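Local coordinates for protein probable acetolactate synthase isozyme III (Small subunit) (Nitrosomonas europaea ATCC 19718, PDB 2PC6) that is probably a small subunit of acetolactate synthase, an ACT-type protein that assembles here as a dimer of two identical chains, at residues 87-92 with 124-129; 91-96 with 143-148. All coordinates share one frame; numbering follows the deposited sequence.

Contact 1. Residues 87-92 with 124-129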
ATOM      1  N   GLU A  87      -0.588  -7.064   4.175  1.00 48.14           N
ATOM      2  CA  GLU A  87       0.148  -5.846   4.072  1.00 48.92           C
ATOM      3  C   GLU A  87       1.561  -6.190   3.693  1.00 48.15           C
ATOM      4  O   GLU A  87       2.052  -7.279   4.023  1.00 47.90           O
ATOM      5  CB  GLU A  87       0.130  -5.172   5.422  1.00 50.03           C
ATOM      6  CG  GLU A  87       0.568  -3.711   5.360  1.00 54.23           C
ATOM      7  CD  GLU A  87       0.364  -3.028   6.710  1.00 62.42           C
ATOM      8  OE1 GLU A  87      -0.181  -3.702   7.659  1.00 64.39           O
ATOM      9  OE2 GLU A  87       0.741  -1.825   6.812  1.00 64.61           O
ATOM     10  N   LEU A  88       2.218  -5.275   2.998  1.00 47.88           N
ATOM     11  CA  LEU A  88       3.652  -5.406   2.756  1.00 47.53           C
ATOM     12  C   LEU A  88       4.450  -4.346   3.514  1.00 46.89           C
ATOM     13  O   LEU A  88       4.047  -3.196   3.643  1.00 47.35           O
ATOM     14  CB  LEU A  88       3.970  -5.378   1.249  1.00 48.20           C
ATOM     15  CG  LEU A  88       5.453  -5.547   0.839  1.00 48.99           C
ATOM     16  CD1 LEU A  88       5.575  -6.299  -0.461  1.00 51.16           C
ATOM     17  CD2 LEU A  88       5.996  -4.191   0.634  1.00 52.35           C
HETATM   18  N   MSE A  89       5.600  -4.737   4.000  1.00 46.27           N
HETATM   19  CA  MSE A  89       6.442  -3.850   4.744  1.00 46.09           C
HETATM   20  C   MSE A  89       7.908  -4.068   4.396  1.00 45.09           C
HETATM   21  O   MSE A  89       8.386  -5.200   4.247  1.00 44.72           O
HETATM   22  CB  MSE A  89       6.193  -4.073   6.218  1.00 45.97           C
HETATM   23  CG  MSE A  89       7.166  -3.418   7.110  1.00 52.49           C
HETATM   24 SE   MSE A  89       6.587  -3.615   9.001  1.00 70.83          SE
HETATM   25  CE  MSE A  89       6.942  -5.530   9.227  1.00 56.93           C
ATOM     26  N   LEU A  90       8.605  -2.952   4.299  1.00 44.48           N
ATOM     27  CA  LEU A  90      10.042  -2.877   4.159  1.00 43.99           C
ATOM     28  C   LEU A  90      10.657  -2.217   5.419  1.00 43.93           C
ATOM     29  O   LEU A  90      10.373  -1.041   5.731  1.00 43.54           O
ATOM     30  CB  LEU A  90      10.357  -2.016   2.936  1.00 44.07           C
ATOM     31  CG  LEU A  90      10.863  -2.616   1.624  1.00 45.10           C
ATOM     32  CD1 LEU A  90      10.269  -3.966   1.256  1.00 44.21           C
ATOM     33  CD2 LEU A  90      10.665  -1.613   0.514  1.00 42.31           C
ATOM     34  N   VAL A  91      11.527  -2.965   6.099  1.00 42.73           N
ATOM     35  CA  VAL A  91      12.164  -2.531   7.329  1.00 41.27           C
ATOM     36  C   VAL A  91      13.666  -2.499   7.117  1.00 42.42           C
ATOM     37  O   VAL A  91      14.296  -3.561   6.888  1.00 41.52           O
ATOM     38  CB  VAL A  91      11.923  -3.568   8.428  1.00 40.35           C
ATOM     39  CG1 VAL A  91      12.395  -3.036   9.724  1.00 38.81           C
ATOM     40  CG2 VAL A  91      10.479  -3.866   8.505  1.00 41.59           C
ATOM     41  N   LYS A  92      14.263  -1.312   7.206  1.00 41.85           N
ATOM     42  CA  LYS A  92      15.727  -1.232   7.089  1.00 41.37           C
ATOM     43  C   LYS A  92      16.326  -1.200   8.485  1.00 41.07           C
ATOM     44  O   LYS A  92      15.959  -0.356   9.279  1.00 41.98           O
ATOM     45  CB  LYS A  92      16.146  -0.015   6.253  1.00 40.72           C
ATOM     46  CG  LYS A  92      17.614   0.309   6.288  1.00 41.76           C
ATOM     47  CD  LYS A  92      17.930   1.645   5.562  1.00 39.84           C
ATOM     48  CE  LYS A  92      17.491   1.553   4.101  1.00 40.16           C
ATOM     49  NZ  LYS A  92      17.650   2.842   3.381  1.00 40.49           N
ATOM     50  N   ILE A 124      14.735  -5.643   4.999  1.00 41.88           N
ATOM     51  CA  ILE A 124      13.899  -6.868   5.055  1.00 42.40           C
ATOM     52  C   ILE A 124      12.494  -6.650   4.511  1.00 42.28           C
ATOM     53  O   ILE A 124      11.843  -5.684   4.865  1.00 42.53           O
ATOM     54  CB  ILE A 124      13.814  -7.396   6.509  1.00 41.77           C
ATOM     55  CG1 ILE A 124      15.242  -7.648   7.044  1.00 44.22           C
ATOM     56  CG2 ILE A 124      13.006  -8.681   6.566  1.00 41.34           C
ATOM     57  CD1 ILE A 124      15.357  -7.907   8.550  1.00 40.97           C
ATOM     58  N   GLU A 125      12.030  -7.559   3.656  1.00 43.75           N
ATOM     59  CA  GLU A 125      10.699  -7.473   3.095  1.00 43.19           C
ATOM     60  C   GLU A 125       9.775  -8.471   3.789  1.00 43.45           C
ATOM     61  O   GLU A 125      10.076  -9.663   3.837  1.00 42.70           O
ATOM     62  CB  GLU A 125      10.794  -7.797   1.634  1.00 44.35           C
ATOM     63  CG  GLU A 125       9.495  -7.724   0.881  1.00 46.12           C
ATOM     64  CD  GLU A 125       9.475  -8.723  -0.274  1.00 56.66           C
ATOM     65  OE1 GLU A 125      10.245  -8.616  -1.284  1.00 56.37           O
ATOM     66  OE2 GLU A 125       8.663  -9.662  -0.156  1.00 65.55           O
ATOM     67  N   LEU A 126       8.651  -7.978   4.313  1.00 44.13           N
ATOM     68  CA  LEU A 126       7.686  -8.816   5.029  1.00 44.52           C
ATOM     69  C   LEU A 126       6.298  -8.645   4.460  1.00 43.85           C
ATOM     70  O   LEU A 126       5.903  -7.527   4.163  1.00 42.49           O
ATOM     71  CB  LEU A 126       7.556  -8.299   6.442  1.00 46.42           C
ATOM     72  CG  LEU A 126       8.187  -9.094   7.562  1.00 51.23           C
ATOM     73  CD1 LEU A 126       9.492  -8.331   8.064  1.00 52.76           C
ATOM     74  CD2 LEU A 126       7.143  -9.203   8.703  1.00 47.77           C
ATOM     75  N   THR A 127       5.550  -9.748   4.356  1.00 43.36           N
ATOM     76  CA  THR A 127       4.164  -9.695   3.984  1.00 43.60           C
ATOM     77  C   THR A 127       3.395 -10.601   4.937  1.00 43.75           C
ATOM     78  O   THR A 127       3.916 -11.621   5.379  1.00 44.84           O
ATOM     79  CB  THR A 127       3.975 -10.151   2.561  1.00 43.28           C
ATOM     80  OG1 THR A 127       4.800  -9.356   1.712  1.00 45.58           O
ATOM     81  CG2 THR A 127       2.574  -9.853   2.112  1.00 47.88           C
ATOM     82  N   GLY A 128       2.158 -10.231   5.260  1.00 42.75           N
ATOM     83  CA  GLY A 128       1.356 -10.988   6.222  1.00 41.75           C
ATOM     84  C   GLY A 128       0.135 -10.200   6.631  1.00 41.04           C
ATOM     85  O   GLY A 128      -0.184  -9.174   6.049  1.00 41.70           O
ATOM     86  N   THR A 129      -0.575 -10.694   7.615  1.00 40.96           N
ATOM     87  CA  THR A 129      -1.671  -9.937   8.225  1.00 40.95           C
ATOM     88  C   THR A 129      -1.077  -8.778   9.050  1.00 42.04           C
ATOM     89  O   THR A 129       0.166  -8.701   9.238  1.00 42.72           O
ATOM     90  CB  THR A 129      -2.457 -10.858   9.142  1.00 39.72           C
ATOM     91  OG1 THR A 129      -1.530 -11.532   9.980  1.00 40.69           O
ATOM     92  CG2 THR A 129      -3.144 -11.935   8.353  1.00 37.66           C
TER
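Val91 and Ile124, Met89 and Leu126, and Glu87 and Gly128 are the hydrogen-bonded pairs of two antiparallel strands, whose N-to-C directions differ by 161°. Each pair closes a ring of two N-H...O=C bonds. The straightest runs from Ile124 N to Val91 O (2.8 Å, 179° at the hydrogen); the longest joins Gly128 N to Glu87 O at 3.2 Å. Between the rings, CA-H...O contacts fill in, such as Leu88 CA to Leu126 O at 3.4 Å.

Side-chain contacts divide between the two faces. On the face of Met89 and Leu126 the side chains run side by side in the same direction. Residue 89 is selenomethionine; its extended chain bends only at the last torsion (chi3 71°), which lays the methyl CE against Leu126 CD2 at 3.7 Å. Both side chains are apolar and can fill the buried layer between the sheet and helix 130-139. On the other face Leu90 CD1 lies 3.9 Å from Glu125 CG, using the acid's aliphatic part, while Glu125 OE1 forms a salt bridge with Arg86 of the second subunit. Separately, a leucine methyl makes a van der Waals approach to a hydroxyl oxygen, Leu88 CD1 to Thr127 OG1 at 3.8 Å.

Helix 130-139 packs against Met89 and Leu126 through Leu133, Leu137 and Phe136, and Glu87 on that face pairs with Arg150 of strand 145-157. Leu88 and Thr127 instead meet Thr127 of the second subunit, and strand 113-118 flanks the pair beyond Glu125.

Contact 2. Residues 91-96 with 143-148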
ATOM      1  N   VAL A  91      11.527  -2.965   6.099  1.00 42.73           N
ATOM      2  CA  VAL A  91      12.164  -2.531   7.329  1.00 41.27           C
ATOM      3  C   VAL A  91      13.666  -2.499   7.117  1.00 42.42           C
ATOM      4  O   VAL A  91      14.296  -3.561   6.888  1.00 41.52           O
ATOM      5  CB  VAL A  91      11.923  -3.568   8.428  1.00 40.35           C
ATOM      6  CG1 VAL A  91      12.395  -3.036   9.724  1.00 38.81           C
ATOM      7  CG2 VAL A  91      10.479  -3.866   8.505  1.00 41.59           C
ATOM      8  N   LYS A  92      14.263  -1.312   7.206  1.00 41.85           N
ATOM      9  CA  LYS A  92      15.727  -1.232   7.089  1.00 41.37           C
ATOM     10  C   LYS A  92      16.326  -1.200   8.485  1.00 41.07           C
ATOM     11  O   LYS A  92      15.959  -0.356   9.279  1.00 41.98           O
ATOM     12  CB  LYS A  92      16.146  -0.015   6.253  1.00 40.72           C
ATOM     13  CG  LYS A  92      17.614   0.309   6.288  1.00 41.76           C
ATOM     14  CD  LYS A  92      17.930   1.645   5.562  1.00 39.84           C
ATOM     15  CE  LYS A  92      17.491   1.553   4.101  1.00 40.16           C
ATOM     16  NZ  LYS A  92      17.650   2.842   3.381  1.00 40.49           N
ATOM     17  N   VAL A  93      17.234  -2.130   8.768  1.00 40.92           N
ATOM     18  CA  VAL A  93      17.738  -2.366  10.104  1.00 40.32           C
ATOM     19  C   VAL A  93      19.244  -2.335  10.102  1.00 41.39           C
ATOM     20  O   VAL A  93      19.891  -2.764   9.142  1.00 42.70           O
ATOM     21  CB  VAL A  93      17.316  -3.773  10.673  1.00 41.17           C
ATOM     22  CG1 VAL A  93      15.848  -3.821  10.990  1.00 37.43           C
ATOM     23  CG2 VAL A  93      17.727  -4.928   9.687  1.00 38.66           C
ATOM     24  N   ARG A  94      19.784  -1.814  11.191  1.00 40.95           N
ATOM     25  CA  ARG A  94      21.178  -1.778  11.461  1.00 41.24           C
ATOM     26  C   ARG A  94      21.546  -3.206  11.817  1.00 41.69           C
ATOM     27  O   ARG A  94      20.882  -3.835  12.636  1.00 42.44           O
ATOM     28  CB  ARG A  94      21.383  -0.819  12.645  1.00 40.88           C
ATOM     29  CG  ARG A  94      22.769  -0.779  13.310  1.00 42.21           C
ATOM     30  CD  ARG A  94      23.893  -0.348  12.370  1.00 42.52           C
ATOM     31  NE  ARG A  94      23.798   1.000  11.817  1.00 43.43           N
ATOM     32  CZ  ARG A  94      23.821   1.270  10.517  1.00 44.60           C
ATOM     33  NH1 ARG A  94      23.885   0.272   9.641  1.00 49.37           N
ATOM     34  NH2 ARG A  94      23.758   2.521  10.078  1.00 41.97           N
ATOM     35  N   ALA A  95      22.581  -3.745  11.188  1.00 41.62           N
ATOM     36  CA  ALA A  95      22.910  -5.125  11.421  1.00 41.32           C
ATOM     37  C   ALA A  95      24.411  -5.300  11.396  1.00 41.25           C
ATOM     38  O   ALA A  95      24.980  -5.532  10.339  1.00 41.08           O
ATOM     39  CB  ALA A  95      22.195  -6.065  10.391  1.00 40.53           C
ATOM     40  N   VAL A  96      25.024  -5.195  12.574  1.00 41.98           N
ATOM     41  CA  VAL A  96      26.454  -5.378  12.749  1.00 43.13           C
ATOM     42  C   VAL A  96      26.750  -6.367  13.896  1.00 43.97           C
ATOM     43  O   VAL A  96      25.996  -6.439  14.887  1.00 43.95           O
ATOM     44  CB  VAL A  96      27.207  -4.000  12.933  1.00 43.74           C
ATOM     45  CG1 VAL A  96      26.424  -2.837  12.289  1.00 42.68           C
ATOM     46  CG2 VAL A  96      27.489  -3.683  14.400  1.00 43.80           C
ATOM     47  N   ASN A 143      15.786   0.320  18.568  1.00 46.02           N
ATOM     48  CA  ASN A 143      17.044   1.049  18.284  1.00 46.59           C
ATOM     49  C   ASN A 143      17.733   0.569  16.985  1.00 46.05           C
ATOM     50  O   ASN A 143      18.435   1.331  16.317  1.00 45.58           O
ATOM     51  CB  ASN A 143      18.002   0.997  19.491  1.00 46.58           C
ATOM     52  CG  ASN A 143      18.372  -0.433  19.866  1.00 50.75           C
ATOM     53  OD1 ASN A 143      17.503  -1.308  19.930  1.00 56.85           O
ATOM     54  ND2 ASN A 143      19.659  -0.692  20.078  1.00 51.86           N
ATOM     55  N   LEU A 144      17.476  -0.691  16.616  1.00 45.74           N
ATOM     56  CA  LEU A 144      17.921  -1.210  15.332  1.00 45.12           C
ATOM     57  C   LEU A 144      17.150  -0.658  14.157  1.00 45.27           C
ATOM     58  O   LEU A 144      17.662  -0.656  13.048  1.00 47.15           O
ATOM     59  CB  LEU A 144      17.949  -2.740  15.279  1.00 43.74           C
ATOM     60  CG  LEU A 144      18.826  -3.310  16.388  1.00 42.70           C
ATOM     61  CD1 LEU A 144      18.893  -4.842  16.409  1.00 39.66           C
ATOM     62  CD2 LEU A 144      20.204  -2.668  16.333  1.00 35.79           C
ATOM     63  N   ILE A 145      15.941  -0.176  14.330  1.00 44.36           N
ATOM     64  CA  ILE A 145      15.255   0.149  13.096  1.00 44.04           C
ATOM     65  C   ILE A 145      15.761   1.448  12.504  1.00 44.06           C
ATOM     66  O   ILE A 145      15.729   2.473  13.164  1.00 44.00           O
ATOM     67  CB  ILE A 145      13.769   0.160  13.291  1.00 44.33           C
ATOM     68  CG1 ILE A 145      13.317  -1.295  13.447  1.00 44.36           C
ATOM     69  CG2 ILE A 145      13.078   0.810  12.091  1.00 42.76           C
ATOM     70  CD1 ILE A 145      11.949  -1.411  14.044  1.00 45.50           C
ATOM     71  N   LEU A 146      16.258   1.428  11.275  1.00 43.80           N
ATOM     72  CA  LEU A 146      16.667   2.706  10.661  1.00 43.95           C
ATOM     73  C   LEU A 146      15.510   3.490  10.041  1.00 44.44           C
ATOM     74  O   LEU A 146      15.419   4.711  10.219  1.00 44.98           O
ATOM     75  CB  LEU A 146      17.776   2.514   9.636  1.00 43.79           C
ATOM     76  CG  LEU A 146      19.079   1.937  10.165  1.00 44.43           C
ATOM     77  CD1 LEU A 146      19.913   1.456   9.003  1.00 44.12           C
ATOM     78  CD2 LEU A 146      19.799   3.023  10.941  1.00 42.40           C
ATOM     79  N   GLU A 147      14.654   2.791   9.293  1.00 44.56           N
ATOM     80  CA  GLU A 147      13.380   3.349   8.771  1.00 44.67           C
ATOM     81  C   GLU A 147      12.519   2.175   8.276  1.00 44.47           C
ATOM     82  O   GLU A 147      12.998   1.057   8.161  1.00 44.80           O
ATOM     83  CB  GLU A 147      13.617   4.366   7.643  1.00 43.51           C
ATOM     84  CG  GLU A 147      14.367   3.745   6.501  1.00 42.73           C
ATOM     85  CD  GLU A 147      14.692   4.694   5.366  1.00 42.47           C
ATOM     86  OE1 GLU A 147      14.165   5.825   5.307  1.00 42.71           O
ATOM     87  OE2 GLU A 147      15.511   4.294   4.508  1.00 42.02           O
ATOM     88  N   ILE A 148      11.272   2.455   7.967  1.00 44.96           N
ATOM     89  CA  ILE A 148      10.257   1.453   7.645  1.00 45.96           C
ATOM     90  C   ILE A 148       9.310   2.037   6.591  1.00 45.37           C
ATOM     91  O   ILE A 148       8.921   3.195   6.693  1.00 44.14           O
ATOM     92  CB  ILE A 148       9.422   1.151   8.911  1.00 46.73           C
ATOM     93  CG1 ILE A 148      10.108   0.097   9.757  1.00 49.23           C
ATOM     94  CG2 ILE A 148       7.971   0.726   8.590  1.00 46.25           C
ATOM     95  CD1 ILE A 148       9.260  -0.165  11.033  1.00 57.84           C
TER
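The Arg94 guanidinium has the isobutyl end of Leu146 over one face, with CD1 3.9 Å above the plane and offset toward the rim. Its chain, bent at chi2 (61°) and chi3, folds back over that leucine; the flat group can rest a face on apolar methyls while its N-H groups turn to polar partners. NH1 donates to Glu120 O and NH2 forms a salt bridge with Glu160 of the second subunit. The carboxylate of Glu147 forms a salt bridge with Lys92, OE2 meeting NZ at 2.8 Å nearly along the C-O axis, while OE1 binds Arg47 and Leu163 N of the second subunit. Lys92 NZ also reaches Ser157 O and Gly159 O of the second subunit. The lysine's long methylene chain lets CG rest 3.7 Å from Leu146 CD1.

Leu146 and Glu147 both face Lys92, which makes a classic beta bulge in the antiparallel pairing of strands 83-94 and 145-157 within the second four-stranded sheet of this ACT-clan protein. Lys92 O accepts Leu146 N at 2.7 Å and, weakly, Glu147 N at 3.4 Å; Lys92 N returns a bond to Glu147 O. Past the bulge, Arg94 N binds Leu144 O at 3.0 Å.

Beta-branched valines and isoleucines, which favour strand conformation, line the opposite face: Val91 CG1 meets Ile148 CG1 at 3.9 Å. Helix 130-139 covers Val91 and Ile148 with Phe136 and Leu137, whereas Met103 of helix 98-109 touches Val93 and Leu144.

Both contacts use central strand 83-94 and share Val91 and Lys92: contact 1 pairs it with strand 121-128 along one edge, contact 2 with strand 145-157 along the other. They are mostly buried, but contact 1 lies deeper: its centre is about 11 Å from the centre of the chain, that of contact 2 about 21 Å. Its pairing is regular, whereas that of contact 2 is broken by the bulge. Their apolar faces join on the helix-covered side of the sheet, where Ile124 CD1 meets Val93 CG2 at 4.0 Å and helix 130-139 serves both. Both also reach the second subunit, contact 1 through leucine and threonine packing and the Glu125 salt bridge, contact 2 through a denser set of charged groups.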